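Local atomic coordinates of Syntaxin1 (Monosiga brevicollis, PDB entry 2XHE), a protein that probably acts as a SNAP receptor of the syntaxin family, binding partner SNARE proteins in membrane traffic. Residues Asp55-Ile60 with Ser141-Lys146; Ala95-Leu100 with Lys149-Tyr154; Ala106-Ile111 with Thr234-Leu239. One frame throughout, in Å; residues are numbered along the deposited sequence.

Interaction 1. Residues Asp55-Ile60 with Ser141-Lys146; sequences DNIEDI and SSLSRK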
ATOM      1  N   ASP B  55       8.644  25.580  -9.146  1.00 90.33           N
ATOM      2  CA  ASP B  55       8.303  26.974  -8.835  1.00 92.37           C
ATOM      3  C   ASP B  55       7.084  27.498  -9.598  1.00 85.69           C
ATOM      4  O   ASP B  55       6.188  28.092  -8.998  1.00 69.15           O
ATOM      5  CB  ASP B  55       9.505  27.902  -9.049  1.00 97.68           C
ATOM      6  CG  ASP B  55      10.515  27.830  -7.911  1.00111.91           C
ATOM      7  OD1 ASP B  55      10.170  27.290  -6.838  1.00115.78           O
ATOM      8  OD2 ASP B  55      11.654  28.312  -8.097  1.00116.12           O
ATOM      9  N   ASN B  56       7.050  27.283 -10.911  1.00 82.32           N
ATOM     10  CA  ASN B  56       5.904  27.692 -11.711  1.00 79.03           C
ATOM     11  C   ASN B  56       4.624  27.026 -11.226  1.00 92.19           C
ATOM     12  O   ASN B  56       3.589  27.694 -11.101  1.00100.02           O
ATOM     13  CB  ASN B  56       6.118  27.363 -13.187  1.00 86.10           C
ATOM     14  CG  ASN B  56       7.146  28.252 -13.845  1.00 91.96           C
ATOM     15  OD1 ASN B  56       7.656  29.187 -13.234  1.00 99.81           O
ATOM     16  ND2 ASN B  56       7.450  27.969 -15.105  1.00 91.63           N
ATOM     17  N   ILE B  57       4.693  25.712 -10.971  1.00 85.88           N
ATOM     18  CA  ILE B  57       3.540  24.952 -10.477  1.00 81.21           C
ATOM     19  C   ILE B  57       2.979  25.586  -9.200  1.00 79.01           C
ATOM     20  O   ILE B  57       1.785  25.887  -9.128  1.00 75.83           O
ATOM     21  CB  ILE B  57       3.872  23.449 -10.239  1.00 81.02           C
ATOM     22  CG1 ILE B  57       3.951  22.684 -11.554  1.00 75.95           C
ATOM     23  CG2 ILE B  57       2.817  22.767  -9.372  1.00 72.00           C
ATOM     24  CD1 ILE B  57       4.431  21.264 -11.366  1.00 72.95           C
ATOM     25  N   GLU B  58       3.839  25.800  -8.203  1.00 77.50           N
ATOM     26  CA  GLU B  58       3.430  26.510  -6.984  1.00 88.40           C
ATOM     27  C   GLU B  58       2.801  27.881  -7.290  1.00 95.22           C
ATOM     28  O   GLU B  58       1.762  28.233  -6.731  1.00 95.82           O
ATOM     29  CB  GLU B  58       4.600  26.663  -6.005  1.00 92.64           C
ATOM     30  CG  GLU B  58       5.160  25.355  -5.468  1.00116.25           C
ATOM     31  CD  GLU B  58       6.205  25.568  -4.373  1.00141.31           C
ATOM     32  OE1 GLU B  58       6.282  26.690  -3.821  1.00144.43           O
ATOM     33  OE2 GLU B  58       6.947  24.609  -4.060  1.00152.80           O
ATOM     34  N   ASP B  59       3.428  28.651  -8.179  1.00 95.48           N
ATOM     35  CA  ASP B  59       2.865  29.924  -8.617  1.00 90.94           C
ATOM     36  C   ASP B  59       1.446  29.727  -9.138  1.00 87.98           C
ATOM     37  O   ASP B  59       0.505  30.351  -8.642  1.00 77.50           O
ATOM     38  CB  ASP B  59       3.739  30.573  -9.693  1.00100.41           C
ATOM     39  CG  ASP B  59       4.991  31.236  -9.118  1.00120.53           C
ATOM     40  OD1 ASP B  59       5.049  31.447  -7.883  1.00122.92           O
ATOM     41  OD2 ASP B  59       5.919  31.547  -9.903  1.00123.34           O
ATOM     42  N   ILE B  60       1.297  28.852 -10.132  1.00 83.18           N
ATOM     43  CA  ILE B  60      -0.019  28.534 -10.675  1.00 81.64           C
ATOM     44  C   ILE B  60      -1.013  28.150  -9.569  1.00 89.12           C
ATOM     45  O   ILE B  60      -2.159  28.598  -9.580  1.00 83.61           O
ATOM     46  CB  ILE B  60       0.046  27.413 -11.727  1.00 83.82           C
ATOM     47  CG1 ILE B  60       0.958  27.810 -12.885  1.00 86.01           C
ATOM     48  CG2 ILE B  60      -1.343  27.079 -12.249  1.00 77.13           C
ATOM     49  CD1 ILE B  60       0.808  26.902 -14.098  1.00 79.06           C
ATOM     50  N   SER B 141       8.604  12.185 -14.744  1.00 82.66           N
ATOM     51  CA  SER B 141       7.340  11.540 -14.421  1.00 75.31           C
ATOM     52  C   SER B 141       6.613  12.277 -13.312  1.00 78.38           C
ATOM     53  O   SER B 141       5.475  12.721 -13.480  1.00 79.60           O
ATOM     54  CB  SER B 141       7.574  10.093 -14.002  1.00 88.98           C
ATOM     55  OG  SER B 141       8.025   9.325 -15.105  1.00111.15           O
ATOM     56  N   SER B 142       7.278  12.406 -12.173  1.00 74.04           N
ATOM     57  CA  SER B 142       6.674  13.033 -11.010  1.00 70.61           C
ATOM     58  C   SER B 142       6.022  14.390 -11.336  1.00 77.00           C
ATOM     59  O   SER B 142       4.883  14.654 -10.938  1.00 77.80           O
ATOM     60  CB  SER B 142       7.716  13.181  -9.905  1.00 68.94           C
ATOM     61  OG  SER B 142       7.133  13.727  -8.735  1.00 87.19           O
ATOM     62  N   LEU B 143       6.743  15.240 -12.062  1.00 65.98           N
ATOM     63  CA  LEU B 143       6.296  16.610 -12.293  1.00 74.81           C
ATOM     64  C   LEU B 143       5.155  16.696 -13.309  1.00 70.40           C
ATOM     65  O   LEU B 143       4.246  17.528 -13.174  1.00 59.67           O
ATOM     66  CB  LEU B 143       7.476  17.499 -12.722  1.00 80.65           C
ATOM     67  CG  LEU B 143       8.535  17.769 -11.647  1.00 85.04           C
ATOM     68  CD1 LEU B 143       9.768  18.426 -12.242  1.00 82.42           C
ATOM     69  CD2 LEU B 143       7.964  18.618 -10.516  1.00 91.02           C
ATOM     70  N   SER B 144       5.206  15.848 -14.330  1.00 65.22           N
ATOM     71  CA  SER B 144       4.115  15.791 -15.286  1.00 72.63           C
ATOM     72  C   SER B 144       2.814  15.480 -14.562  1.00 68.80           C
ATOM     73  O   SER B 144       1.783  16.091 -14.830  1.00 65.84           O
ATOM     74  CB  SER B 144       4.401  14.754 -16.357  1.00 72.61           C
ATOM     75  OG  SER B 144       5.587  15.089 -17.045  1.00 75.57           O
ATOM     76  N   ARG B 145       2.868  14.541 -13.626  1.00 64.12           N
ATOM     77  CA  ARG B 145       1.698  14.232 -12.821  1.00 63.19           C
ATOM     78  C   ARG B 145       1.309  15.443 -11.993  1.00 60.77           C
ATOM     79  O   ARG B 145       0.180  15.920 -12.093  1.00 75.55           O
ATOM     80  CB  ARG B 145       1.909  12.978 -11.948  1.00 72.68           C
ATOM     81  CG  ARG B 145       1.902  11.648 -12.733  1.00 69.55           C
ATOM     82  CD  ARG B 145       1.872  10.391 -11.823  1.00105.68           C
ATOM     83  NE  ARG B 145       3.127  10.169 -11.101  1.00118.86           N
ATOM     84  CZ  ARG B 145       4.273   9.782 -11.669  1.00126.66           C
ATOM     85  NH1 ARG B 145       4.339   9.574 -12.985  1.00122.03           N
ATOM     86  NH2 ARG B 145       5.364   9.611 -10.921  1.00124.21           N
ATOM     87  N   LYS B 146       2.243  15.954 -11.193  1.00 62.26           N
ATOM     88  CA  LYS B 146       1.984  17.153 -10.385  1.00 67.66           C
ATOM     89  C   LYS B 146       1.330  18.237 -11.245  1.00 73.63           C
ATOM     90  O   LYS B 146       0.364  18.864 -10.819  1.00 81.02           O
ATOM     91  CB  LYS B 146       3.263  17.667  -9.705  1.00 76.41           C
ATOM     92  CG  LYS B 146       3.052  18.768  -8.660  1.00105.03           C
ATOM     93  CD  LYS B 146       2.255  18.291  -7.442  1.00128.55           C
ATOM     94  CE  LYS B 146       0.785  18.731  -7.499  1.00137.26           C
ATOM     95  NZ  LYS B 146      -0.058  18.111  -6.424  1.00141.30           N
TER
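With CG1 set beside the backbone N (chi1 -76°) and the rest of the branch stretched out (chi2 173°), Ile-57 sends CD1 straight across to the opposite helix, where Lys-146 receives it. The lysine leaves its own backbone with CG anti to N (chi1 -170°) and then bends twice along the chain, so that its aliphatic root faces the isoleucine while the chain beyond carries NZ off from it. The two side chains therefore cross obliquely, methyl against methylene: Ile-57 CD1 lies 3.9 Å from Lys-146 CG, and the branch methyl Ile-57 CG2 reaches the same Lys-146 CG at 4.1 Å. One turn earlier, Leu-143 adds a looser touch, its CD2 standing 4.5 Å from Ile-57 CD1. The same Ile-57 CD1 lies 4.2 Å from the backbone oxygen Leu-143 O. No hydrogen bond spans the contact. It is apolar packing of modest size, about 122 Å² in all, and shows how a lysine can lend its methylenes to a buried interface and keep its charge clear of it. Ile-57 also packs on Val-150, one turn further along helix 131-171, and Leu-143 on Val-50 and Arg-54 of helix 44-72. The contact thus belongs to a longer seam between these two helices, while Asn-56 packs on Leu-100 and Ile-104 of helix 80-116.

Interaction 2. Residues Ala95-Leu100 with Lys149-Tyr154; sequences ARISAL and KVMTRY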
ATOM      1  N   ALA B  95      -3.881  35.010 -17.941  1.00 94.34           N
ATOM      2  CA  ALA B  95      -2.842  35.041 -18.957  1.00 93.42           C
ATOM      3  C   ALA B  95      -1.518  34.619 -18.362  1.00 89.20           C
ATOM      4  O   ALA B  95      -0.667  34.072 -19.057  1.00 88.84           O
ATOM      5  CB  ALA B  95      -2.728  36.429 -19.540  1.00 91.36           C
ATOM      6  N   ARG B  96      -1.332  34.897 -17.076  1.00 92.80           N
ATOM      7  CA  ARG B  96      -0.110  34.474 -16.409  1.00103.71           C
ATOM      8  C   ARG B  96      -0.116  32.962 -16.187  1.00104.29           C
ATOM      9  O   ARG B  96       0.847  32.269 -16.517  1.00107.37           O
ATOM     10  CB  ARG B  96       0.091  35.213 -15.089  1.00101.72           C
ATOM     11  CG  ARG B  96       1.470  34.961 -14.479  1.00114.98           C
ATOM     12  CD  ARG B  96       2.070  36.220 -13.873  1.00119.24           C
ATOM     13  NE  ARG B  96       1.047  37.026 -13.214  1.00120.58           N
ATOM     14  CZ  ARG B  96       0.446  36.683 -12.075  1.00113.96           C
ATOM     15  NH1 ARG B  96       0.769  35.533 -11.459  1.00 86.84           N
ATOM     16  NH2 ARG B  96      -0.485  37.488 -11.558  1.00110.80           N
ATOM     17  N   ILE B  97      -1.215  32.462 -15.633  1.00 91.90           N
ATOM     18  CA  ILE B  97      -1.399  31.038 -15.422  1.00 79.32           C
ATOM     19  C   ILE B  97      -1.160  30.300 -16.728  1.00 81.21           C
ATOM     20  O   ILE B  97      -0.601  29.209 -16.749  1.00 92.48           O
ATOM     21  CB  ILE B  97      -2.806  30.742 -14.891  1.00 76.67           C
ATOM     22  CG1 ILE B  97      -2.973  31.392 -13.517  1.00 71.52           C
ATOM     23  CG2 ILE B  97      -3.063  29.214 -14.843  1.00 73.11           C
ATOM     24  CD1 ILE B  97      -4.277  31.106 -12.831  1.00 79.81           C
ATOM     25  N   SER B  98      -1.575  30.920 -17.819  1.00 78.21           N
ATOM     26  CA  SER B  98      -1.354  30.375 -19.144  1.00 78.37           C
ATOM     27  C   SER B  98       0.124  30.441 -19.560  1.00 85.31           C
ATOM     28  O   SER B  98       0.698  29.446 -19.998  1.00 77.01           O
ATOM     29  CB  SER B  98      -2.254  31.100 -20.145  1.00 77.31           C
ATOM     30  OG  SER B  98      -1.835  30.866 -21.473  1.00 88.54           O
ATOM     31  N   ALA B  99       0.740  31.613 -19.412  1.00 90.58           N
ATOM     32  CA  ALA B  99       2.156  31.789 -19.736  1.00 85.46           C
ATOM     33  C   ALA B  99       3.052  30.863 -18.903  1.00 83.15           C
ATOM     34  O   ALA B  99       4.043  30.321 -19.405  1.00 76.47           O
ATOM     35  CB  ALA B  99       2.561  33.241 -19.551  1.00 77.33           C
ATOM     36  N   LEU B 100       2.697  30.698 -17.629  1.00 77.97           N
ATOM     37  CA  LEU B 100       3.370  29.760 -16.741  1.00 78.99           C
ATOM     38  C   LEU B 100       3.113  28.317 -17.172  1.00 87.96           C
ATOM     39  O   LEU B 100       4.019  27.481 -17.162  1.00 91.04           O
ATOM     40  CB  LEU B 100       2.904  29.965 -15.304  1.00 76.45           C
ATOM     41  CG  LEU B 100       3.587  31.128 -14.581  1.00 85.89           C
ATOM     42  CD1 LEU B 100       3.011  31.342 -13.197  1.00 57.66           C
ATOM     43  CD2 LEU B 100       5.057  30.836 -14.498  1.00 89.04           C
ATOM     44  N   LYS B 149      -2.402  17.415 -12.373  1.00 73.27           N
ATOM     45  CA  LYS B 149      -3.252  17.511 -11.190  1.00 73.41           C
ATOM     46  C   LYS B 149      -3.551  18.954 -10.809  1.00 82.73           C
ATOM     47  O   LYS B 149      -4.665  19.258 -10.408  1.00 91.29           O
ATOM     48  CB  LYS B 149      -2.641  16.751 -10.008  1.00 84.36           C
ATOM     49  CG  LYS B 149      -3.435  16.858  -8.710  1.00101.54           C
ATOM     50  CD  LYS B 149      -2.694  16.212  -7.531  1.00116.59           C
ATOM     51  CE  LYS B 149      -2.679  14.674  -7.614  1.00122.32           C
ATOM     52  NZ  LYS B 149      -1.639  14.099  -8.526  1.00118.14           N
ATOM     53  N   VAL B 150      -2.560  19.839 -10.936  1.00 92.00           N
ATOM     54  CA  VAL B 150      -2.755  21.265 -10.646  1.00 92.05           C
ATOM     55  C   VAL B 150      -3.665  21.878 -11.681  1.00 79.27           C
ATOM     56  O   VAL B 150      -4.585  22.619 -11.348  1.00 81.55           O
ATOM     57  CB  VAL B 150      -1.432  22.095 -10.616  1.00 75.73           C
ATOM     58  CG1 VAL B 150      -1.744  23.551 -10.368  1.00 78.28           C
ATOM     59  CG2 VAL B 150      -0.513  21.614  -9.517  1.00 84.17           C
ATOM     60  N   MET B 151      -3.404  21.568 -12.940  1.00 73.92           N
ATOM     61  CA  MET B 151      -4.206  22.136 -14.011  1.00 78.12           C
ATOM     62  C   MET B 151      -5.632  21.635 -13.945  1.00 84.48           C
ATOM     63  O   MET B 151      -6.555  22.288 -14.417  1.00 91.51           O
ATOM     64  CB  MET B 151      -3.592  21.838 -15.376  1.00 70.80           C
ATOM     65  CG  MET B 151      -2.257  22.541 -15.578  1.00 79.70           C
ATOM     66  SD  MET B 151      -2.277  24.283 -15.051  1.00100.54           S
ATOM     67  CE  MET B 151      -2.830  25.081 -16.559  1.00 66.65           C
ATOM     68  N   THR B 152      -5.814  20.469 -13.350  1.00 83.16           N
ATOM     69  CA  THR B 152      -7.142  19.906 -13.250  1.00 87.10           C
ATOM     70  C   THR B 152      -7.928  20.732 -12.256  1.00 87.82           C
ATOM     71  O   THR B 152      -9.137  20.890 -12.392  1.00 88.56           O
ATOM     72  CB  THR B 152      -7.098  18.430 -12.830  1.00 87.17           C
ATOM     73  OG1 THR B 152      -6.506  17.668 -13.888  1.00 93.59           O
ATOM     74  CG2 THR B 152      -8.499  17.903 -12.565  1.00 80.76           C
ATOM     75  N   ARG B 153      -7.229  21.266 -11.261  1.00 89.07           N
ATOM     76  CA  ARG B 153      -7.869  22.144 -10.288  1.00 91.15           C
ATOM     77  C   ARG B 153      -8.335  23.400 -11.013  1.00 92.71           C
ATOM     78  O   ARG B 153      -9.448  23.872 -10.796  1.00 90.65           O
ATOM     79  CB  ARG B 153      -6.919  22.482  -9.140  1.00 90.46           C
ATOM     80  CG  ARG B 153      -7.498  23.444  -8.121  1.00107.25           C
ATOM     81  CD  ARG B 153      -8.904  23.039  -7.700  1.00120.08           C
ATOM     82  NE  ARG B 153      -9.481  23.990  -6.750  1.00128.25           N
ATOM     83  CZ  ARG B 153     -10.787  24.169  -6.559  1.00128.53           C
ATOM     84  NH1 ARG B 153     -11.670  23.464  -7.259  1.00125.86           N
ATOM     85  NH2 ARG B 153     -11.212  25.060  -5.671  1.00127.50           N
ATOM     86  N   TYR B 154      -7.482  23.911 -11.898  1.00 94.06           N
ATOM     87  CA  TYR B 154      -7.812  25.057 -12.742  1.00 95.12           C
ATOM     88  C   TYR B 154      -9.015  24.741 -13.632  1.00 95.70           C
ATOM     89  O   TYR B 154     -10.029  25.433 -13.591  1.00 93.66           O
ATOM     90  CB  TYR B 154      -6.599  25.439 -13.593  1.00 91.47           C
ATOM     91  CG  TYR B 154      -6.728  26.725 -14.383  1.00 88.49           C
ATOM     92  CD1 TYR B 154      -7.098  27.914 -13.769  1.00 89.13           C
ATOM     93  CD2 TYR B 154      -6.438  26.755 -15.744  1.00 92.84           C
ATOM     94  CE1 TYR B 154      -7.200  29.100 -14.498  1.00 96.12           C
ATOM     95  CE2 TYR B 154      -6.534  27.932 -16.481  1.00 98.45           C
ATOM     96  CZ  TYR B 154      -6.915  29.102 -15.855  1.00100.06           C
ATOM     97  OH  TYR B 154      -7.011  30.268 -16.592  1.00 94.09           O
TER
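Two helices running in opposite senses come closest here at Ile-97 and Tyr-154, whose CA atoms are 9.2 Å apart, a separation that leaves the space between them to the side chains. This is the meeting of the second and third long helices of the antiparallel three-helix bundle that forms the N-terminal regulatory domain of syntaxins. Ile-97 and Tyr-154 both point toward the partner helix. The tyrosine, with CG anti to its N (chi1 -172°), carries its ring across the gap and offers one face to the isoleucine. Ile-97 CG2 sits almost centrally over that face, 4.0 Å from the Tyr-154 ring centroid and only 10° off the ring normal, a clear CH-pi contact. Its other branch reaches further along the ring, bringing Ile-97 CD1 to 3.9 Å from Tyr-154 CE1. The two branches thus share one ring, a methyl over the middle and a methyl near the rim. Substituting an alanine for Tyr-154 would probably leave both Ile-97 methyls without the aromatic surface they rest on and open a gap between the helices. Tyr-154 also packs on Ile-64 of helix 44-72 and on Ser-225 and Leu-229 of helix 214-237, so it stands where the three-helix bundle receives the SNARE helix. Met-151, which packs on Met-232 of that same helix, is bent along its length so that its methyl, CE, ends 4.5 Å from Ile-97 CG2.

Interaction 3. Residues Ala106-Ile111 with Thr234-Leu239; sequences ADLKQI and TDMSTL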
ATOM      1  N   ALA B 106       6.659  23.314 -22.071  1.00 77.49           N
ATOM      2  CA  ALA B 106       7.809  23.316 -22.957  1.00 82.85           C
ATOM      3  C   ALA B 106       9.048  22.768 -22.257  1.00 89.61           C
ATOM      4  O   ALA B 106       9.881  22.108 -22.883  1.00 92.01           O
ATOM      5  CB  ALA B 106       8.058  24.708 -23.498  1.00 64.76           C
ATOM      6  N   ASP B 107       9.172  23.047 -20.962  1.00 87.17           N
ATOM      7  CA  ASP B 107      10.280  22.505 -20.189  1.00 91.06           C
ATOM      8  C   ASP B 107      10.117  20.989 -20.082  1.00 91.47           C
ATOM      9  O   ASP B 107      11.093  20.253 -20.208  1.00 95.83           O
ATOM     10  CB  ASP B 107      10.386  23.151 -18.794  1.00 94.55           C
ATOM     11  CG  ASP B 107      11.019  24.548 -18.823  1.00100.45           C
ATOM     12  OD1 ASP B 107      11.806  24.851 -19.747  1.00103.35           O
ATOM     13  OD2 ASP B 107      10.731  25.343 -17.900  1.00 98.32           O
ATOM     14  N   LEU B 108       8.887  20.518 -19.863  1.00 84.19           N
ATOM     15  CA  LEU B 108       8.634  19.073 -19.834  1.00 84.42           C
ATOM     16  C   LEU B 108       8.995  18.417 -21.171  1.00 95.04           C
ATOM     17  O   LEU B 108       9.831  17.514 -21.208  1.00 98.00           O
ATOM     18  CB  LEU B 108       7.185  18.755 -19.454  1.00 77.03           C
ATOM     19  CG  LEU B 108       6.837  18.977 -17.984  1.00 74.76           C
ATOM     20  CD1 LEU B 108       5.370  18.675 -17.708  1.00 67.09           C
ATOM     21  CD2 LEU B 108       7.764  18.178 -17.068  1.00 65.24           C
ATOM     22  N   LYS B 109       8.376  18.877 -22.261  1.00 94.07           N
ATOM     23  CA  LYS B 109       8.682  18.345 -23.588  1.00 86.55           C
ATOM     24  C   LYS B 109      10.176  18.324 -23.851  1.00 85.38           C
ATOM     25  O   LYS B 109      10.707  17.338 -24.355  1.00 87.11           O
ATOM     26  CB  LYS B 109       7.945  19.106 -24.694  1.00 91.93           C
ATOM     27  CG  LYS B 109       6.545  18.560 -24.962  1.00110.52           C
ATOM     28  CD  LYS B 109       5.791  19.366 -26.008  1.00123.01           C
ATOM     29  CE  LYS B 109       4.346  18.886 -26.129  1.00127.69           C
ATOM     30  NZ  LYS B 109       3.547  19.729 -27.066  1.00129.61           N
ATOM     31  N   GLN B 110      10.858  19.407 -23.495  1.00 88.00           N
ATOM     32  CA  GLN B 110      12.298  19.484 -23.692  1.00 89.46           C
ATOM     33  C   GLN B 110      13.000  18.322 -22.975  1.00 90.00           C
ATOM     34  O   GLN B 110      13.914  17.706 -23.529  1.00 88.57           O
ATOM     35  CB  GLN B 110      12.836  20.851 -23.239  1.00105.62           C
ATOM     36  CG  GLN B 110      14.367  21.013 -23.297  1.00118.94           C
ATOM     37  CD  GLN B 110      14.970  20.606 -24.640  1.00124.08           C
ATOM     38  OE1 GLN B 110      14.303  20.657 -25.682  1.00124.90           O
ATOM     39  NE2 GLN B 110      16.241  20.198 -24.617  1.00114.76           N
ATOM     40  N   ILE B 111      12.556  18.004 -21.758  1.00 90.23           N
ATOM     41  CA  ILE B 111      13.181  16.934 -20.981  1.00 89.77           C
ATOM     42  C   ILE B 111      12.847  15.565 -21.570  1.00 92.10           C
ATOM     43  O   ILE B 111      13.668  14.646 -21.525  1.00 83.77           O
ATOM     44  CB  ILE B 111      12.783  16.970 -19.486  1.00 85.02           C
ATOM     45  CG1 ILE B 111      13.017  18.363 -18.899  1.00 82.37           C
ATOM     46  CG2 ILE B 111      13.578  15.939 -18.703  1.00 87.69           C
ATOM     47  CD1 ILE B 111      12.741  18.466 -17.401  1.00 76.11           C
ATOM     48  N   THR B 234      -4.850  16.620 -23.407  1.00 76.42           N
ATOM     49  CA  THR B 234      -4.821  15.599 -24.444  1.00 86.39           C
ATOM     50  C   THR B 234      -3.410  15.057 -24.700  1.00 97.59           C
ATOM     51  O   THR B 234      -3.153  13.865 -24.509  1.00100.13           O
ATOM     52  CB  THR B 234      -5.466  16.075 -25.754  1.00 82.82           C
ATOM     53  OG1 THR B 234      -6.838  16.422 -25.519  1.00 88.71           O
ATOM     54  CG2 THR B 234      -5.407  14.973 -26.782  1.00 69.80           C
ATOM     55  N   ASP B 235      -2.490  15.918 -25.119  1.00105.43           N
ATOM     56  CA  ASP B 235      -1.130  15.448 -25.368  1.00117.35           C
ATOM     57  C   ASP B 235      -0.340  15.223 -24.073  1.00114.48           C
ATOM     58  O   ASP B 235       0.781  14.719 -24.117  1.00117.85           O
ATOM     59  CB  ASP B 235      -0.369  16.361 -26.341  1.00123.83           C
ATOM     60  CG  ASP B 235       0.123  17.631 -25.690  1.00132.76           C
ATOM     61  OD1 ASP B 235      -0.690  18.567 -25.534  1.00139.43           O
ATOM     62  OD2 ASP B 235       1.324  17.698 -25.346  1.00134.67           O
ATOM     63  N   MET B 236      -0.918  15.581 -22.925  1.00101.19           N
ATOM     64  CA  MET B 236      -0.279  15.259 -21.649  1.00 93.90           C
ATOM     65  C   MET B 236      -0.604  13.829 -21.247  1.00 96.35           C
ATOM     66  O   MET B 236       0.213  13.146 -20.628  1.00 88.56           O
ATOM     67  CB  MET B 236      -0.679  16.231 -20.532  1.00 95.89           C
ATOM     68  CG  MET B 236       0.003  17.619 -20.578  1.00113.79           C
ATOM     69  SD  MET B 236       1.825  17.702 -20.644  1.00110.45           S
ATOM     70  CE  MET B 236       2.289  16.515 -19.369  1.00 67.89           C
ATOM     71  N   SER B 237      -1.805  13.382 -21.606  1.00103.22           N
ATOM     72  CA  SER B 237      -2.238  12.023 -21.316  1.00 92.28           C
ATOM     73  C   SER B 237      -1.471  11.045 -22.176  1.00 95.74           C
ATOM     74  O   SER B 237      -0.805  10.159 -21.663  1.00108.62           O
ATOM     75  CB  SER B 237      -3.738  11.868 -21.551  1.00 93.59           C
ATOM     76  OG  SER B 237      -4.467  12.726 -20.692  1.00 98.09           O
ATOM     77  N   THR B 238      -1.548  11.208 -23.489  1.00102.25           N
ATOM     78  CA  THR B 238      -0.841  10.297 -24.381  1.00115.54           C
ATOM     79  C   THR B 238       0.675  10.384 -24.162  1.00121.63           C
ATOM     80  O   THR B 238       1.438   9.578 -24.696  1.00110.68           O
ATOM     81  CB  THR B 238      -1.178  10.576 -25.863  1.00115.60           C
ATOM     82  OG1 THR B 238      -0.269  11.551 -26.391  1.00117.36           O
ATOM     83  CG2 THR B 238      -2.627  11.067 -26.003  1.00109.77           C
ATOM     84  N   LEU B 239       1.093  11.367 -23.366  1.00137.82           N
ATOM     85  CA  LEU B 239       2.510  11.634 -23.105  1.00148.16           C
ATOM     86  C   LEU B 239       3.040  10.724 -22.006  1.00142.17           C
ATOM     87  O   LEU B 239       4.252  10.573 -21.832  1.00133.19           O
ATOM     88  CB  LEU B 239       2.704  13.100 -22.701  1.00159.21           C
ATOM     89  CG  LEU B 239       4.098  13.732 -22.794  1.00165.25           C
ATOM     90  CD1 LEU B 239       5.011  13.297 -21.647  1.00165.26           C
ATOM     91  CD2 LEU B 239       4.727  13.443 -24.154  1.00165.81           C
TER
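Lys-109 and Asp-235 meet at a rather long salt bridge, with Lys-109 NZ 3.5 Å from Asp-235 OD2. The lysine's extended chain crosses the aspartate side chain at about a right angle, and Lys-109 CE lies nearer to Asp-235 OD2, at 3.3 Å, than NZ does; the ammonium group is not aimed squarely at the oxygen. Asp-235 has its CG lodged between its own backbone N and carbonyl carbon (chi1 77°), which, on a CB already pointing toward the partner, leaves OD2 within range of Lys-109. Arg-105 NH1, on the same helix 80-116, makes the stronger salt bridge, to Asp-235 OD1, so two basic residues hold one acid, Lys-109 the lesser of them, and probably favour its ionised form. Beside this charged group lies an apolar pair: Leu-108 CD1 meets Met-236 CE at 4.1 Å, again with the side chains nearly perpendicular. The methionine is folded at chi2 and chi3, and that bend delivers its terminal methyl to the leucine. In fold terms, residues 234-239 come from the C-terminal SNARE region and pack back on a helix of the N-terminal bundle, consistent with the closed conformation of syntaxins. Beneath the apolar pair runs helix 131-171, where Leu-108 rests on His-140 and Ser-144 and Met-236 on Val-148. Ser-237, beyond the contact, hydrogen-bonds through OG to the backbone of another protein's chain.

How the interactions relate
Followed from the N terminus, the chain first runs along helix 44-72, whose residues 55-60 wait for residues 141-146; interaction 1 closes that loop across 80 intervening residues, among them the whole of helix 80-116. Interaction 2 opens within this loop, at 95-100, and closes just beyond it at 149-154. Interaction 3 also opens inside it, at 106-111, but closes only after helix 131-171 has passed, at 234-239. Every pair of loops therefore crosses and none nests. Interactions 1 and 2, with centres about 10 Å apart, tie the three bundle helices together through helix 131-171, while interaction 3 joins the SNARE region to helix 80-116.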